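Local coordinates for Poly(A) RNA polymerase protein 2 (PDB 3NYB) that probably adds adenosine tails to RNA as the catalytic subunit of TRAMP, an RNA surveillance complex, where it pairs with the zinc knuckle protein Air2p, at residues 49-52 with 53-57. The protein carries 1 engineered substitution. Numbering follows the deposited sequence.
Sequences IREA and VKQLW
R50 swings CG away from its own nitrogen (chi1 178°), which sends its aliphatic chain alongside K54, whose CG lies beside its own backbone N (chi1 -68°) and whose later bends bring NZ back to 4.0 Å from R50 CD. This is the i to i+4 pairing near the C-terminal part of helix 36-54, within the nucleotidyltransferase-type palm domain. Arginine suits the place by its length: the guanidinium runs on to a salt bridge of NE with D61 and a bond of NH2 to L62 O, which probably eases having NZ of K54 nearby. The lysine's flexible methylenes meanwhile pack on backbone, CG resting 3.5 Å from R50 O.

Among the helical bonds, V53 N divides itself between I49 O and, weakly, R50 O. K54 N donates almost straight to R50 O at 2.9 Å, and Q55 N reaches E51 O only in a weak bond of 3.4 Å. Next, V53 O receives both L56 N and W57 N.

Small and branched residues suit the buried side: A52 lies against L108 and the compact, beta-branched V53 against A60, while at helix 92-105 L56 meets H102 and W57 meets N95. Q55 suits the exposed side: its carboxamide, turned 52° from the plane of the E51 carboxylate, weakly engages K106 through OE1. L56 CB lies 3.5 Å above the plane of the W57 indole, over its centre, and V53 CG1 sits at the ring edge.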
ATOM      1  N   ILE A  49       0.196  25.284 -15.167  1.00 38.98           N
ATOM      2  CA  ILE A  49      -0.369  24.352 -16.129  1.00 46.53           C
ATOM      3  C   ILE A  49      -1.861  24.605 -16.352  1.00 46.53           C
ATOM      4  O   ILE A  49      -2.347  24.521 -17.483  1.00 35.31           O
ATOM      5  CB  ILE A  49      -0.090  22.897 -15.725  1.00 43.07           C
ATOM      6  CG1 ILE A  49       1.394  22.588 -15.955  1.00 43.92           C
ATOM      7  CG2 ILE A  49      -0.956  21.942 -16.525  1.00 25.40           C
ATOM      8  CD1 ILE A  49       1.913  21.450 -15.118  1.00 54.80           C
ATOM      9  N   ARG A  50      -2.580  24.925 -15.280  1.00 47.01           N
ATOM     10  CA  ARG A  50      -3.993  25.273 -15.394  1.00 44.64           C
ATOM     11  C   ARG A  50      -4.124  26.445 -16.350  1.00 47.72           C
ATOM     12  O   ARG A  50      -4.952  26.435 -17.265  1.00 45.98           O
ATOM     13  CB  ARG A  50      -4.586  25.632 -14.030  1.00 38.66           C
ATOM     14  CG  ARG A  50      -6.050  26.058 -14.075  1.00 44.55           C
ATOM     15  CD  ARG A  50      -6.573  26.516 -12.704  1.00 39.16           C
ATOM     16  NE  ARG A  50      -6.595  25.425 -11.735  1.00 41.72           N
ATOM     17  CZ  ARG A  50      -5.683  25.252 -10.779  1.00 49.31           C
ATOM     18  NH1 ARG A  50      -4.670  26.109 -10.654  1.00 45.02           N
ATOM     19  NH2 ARG A  50      -5.785  24.224  -9.942  1.00 40.73           N
ATOM     20  N   GLU A  51      -3.272  27.442 -16.141  1.00 50.03           N
ATOM     21  CA  GLU A  51      -3.281  28.647 -16.953  1.00 45.67           C
ATOM     22  C   GLU A  51      -3.023  28.312 -18.425  1.00 33.00           C
ATOM     23  O   GLU A  51      -3.608  28.917 -19.315  1.00 37.14           O
ATOM     24  CB  GLU A  51      -2.283  29.668 -16.385  1.00 53.61           C
ATOM     25  CG  GLU A  51      -2.073  30.923 -17.215  1.00 77.53           C
ATOM     26  CD  GLU A  51      -0.667  31.022 -17.794  1.00 97.20           C
ATOM     27  OE1 GLU A  51      -0.305  32.114 -18.280  1.00 99.73           O
ATOM     28  OE2 GLU A  51       0.078  30.016 -17.758  1.00106.86           O
ATOM     29  N   ALA A  52      -2.180  27.318 -18.680  1.00 28.32           N
ATOM     30  CA  ALA A  52      -1.929  26.883 -20.055  1.00 47.89           C
ATOM     31  C   ALA A  52      -3.133  26.170 -20.672  1.00 56.62           C
ATOM     32  O   ALA A  52      -3.293  26.160 -21.892  1.00 70.52           O
ATOM     33  CB  ALA A  52      -0.694  25.996 -20.133  1.00 43.20           C
ATOM     34  N   VAL A  53      -3.966  25.564 -19.832  1.00 51.32           N
ATOM     35  CA  VAL A  53      -5.163  24.875 -20.300  1.00 42.86           C
ATOM     36  C   VAL A  53      -6.248  25.904 -20.640  1.00 48.09           C
ATOM     37  O   VAL A  53      -6.915  25.809 -21.667  1.00 42.42           O
ATOM     38  CB  VAL A  53      -5.674  23.862 -19.251  1.00 41.27           C
ATOM     39  CG1 VAL A  53      -6.994  23.250 -19.684  1.00 49.70           C
ATOM     40  CG2 VAL A  53      -4.629  22.761 -19.019  1.00 39.55           C
ATOM     41  N   LYS A  54      -6.398  26.902 -19.778  1.00 56.92           N
ATOM     42  CA  LYS A  54      -7.308  28.002 -20.040  1.00 53.33           C
ATOM     43  C   LYS A  54      -7.100  28.543 -21.452  1.00 49.40           C
ATOM     44  O   LYS A  54      -8.058  28.912 -22.126  1.00 58.57           O
ATOM     45  CB  LYS A  54      -7.097  29.123 -19.021  1.00 66.19           C
ATOM     46  CG  LYS A  54      -7.505  28.785 -17.587  1.00 58.86           C
ATOM     47  CD  LYS A  54      -8.916  28.246 -17.526  1.00 59.38           C
ATOM     48  CE  LYS A  54      -9.681  28.813 -16.332  1.00 70.33           C
ATOM     49  NZ  LYS A  54      -8.879  28.793 -15.080  1.00 78.50           N
ATOM     50  N   GLN A  55      -5.852  28.583 -21.900  1.00 39.54           N
ATOM     51  CA  GLN A  55      -5.531  29.116 -23.224  1.00 50.23           C
ATOM     52  C   GLN A  55      -6.184  28.366 -24.378  1.00 49.21           C
ATOM     53  O   GLN A  55      -6.488  28.966 -25.407  1.00 52.83           O
ATOM     54  CB  GLN A  55      -4.021  29.155 -23.443  1.00 46.67           C
ATOM     55  CG  GLN A  55      -3.338  30.298 -22.748  1.00 47.97           C
ATOM     56  CD  GLN A  55      -1.865  30.057 -22.579  1.00 53.71           C
ATOM     57  OE1 GLN A  55      -1.147  30.893 -22.033  1.00 61.73           O
ATOM     58  NE2 GLN A  55      -1.400  28.901 -23.043  1.00 50.04           N
ATOM     59  N   LEU A  56      -6.360  27.057 -24.224  1.00 43.58           N
ATOM     60  CA  LEU A  56      -7.064  26.262 -25.231  1.00 46.79           C
ATOM     61  C   LEU A  56      -8.570  26.338 -25.015  1.00 45.86           C
ATOM     62  O   LEU A  56      -9.340  26.520 -25.960  1.00 51.22           O
ATOM     63  CB  LEU A  56      -6.639  24.792 -25.180  1.00 44.49           C
ATOM     64  CG  LEU A  56      -5.193  24.425 -25.508  1.00 55.71           C
ATOM     65  CD1 LEU A  56      -5.061  22.921 -25.650  1.00 52.13           C
ATOM     66  CD2 LEU A  56      -4.711  25.126 -26.771  1.00 61.91           C
ATOM     67  N   TRP A  57      -8.976  26.189 -23.758  1.00 45.79           N
ATOM     68  CA  TRP A  57     -10.376  26.137 -23.378  1.00 48.12           C
ATOM     69  C   TRP A  57     -10.556  26.972 -22.129  1.00 51.48           C
ATOM     70  O   TRP A  57     -10.367  26.474 -21.024  1.00 49.40           O
ATOM     71  CB  TRP A  57     -10.783  24.692 -23.089  1.00 39.52           C
ATOM     72  CG  TRP A  57     -10.383  23.740 -24.170  1.00 46.48           C
ATOM     73  CD1 TRP A  57     -10.939  23.638 -25.415  1.00 48.40           C
ATOM     74  CD2 TRP A  57      -9.350  22.760 -24.121  1.00 49.22           C
ATOM     75  NE1 TRP A  57     -10.317  22.656 -26.141  1.00 56.21           N
ATOM     76  CE2 TRP A  57      -9.314  22.087 -25.353  1.00 57.99           C
ATOM     77  CE3 TRP A  57      -8.420  22.364 -23.140  1.00 43.38           C
ATOM     78  CZ2 TRP A  57      -8.433  21.063 -25.658  1.00 55.81           C
ATOM     79  CZ3 TRP A  57      -7.533  21.341 -23.431  1.00 46.44           C
ATOM     80  CH2 TRP A  57      -7.547  20.702 -24.675  1.00 46.77           C
TER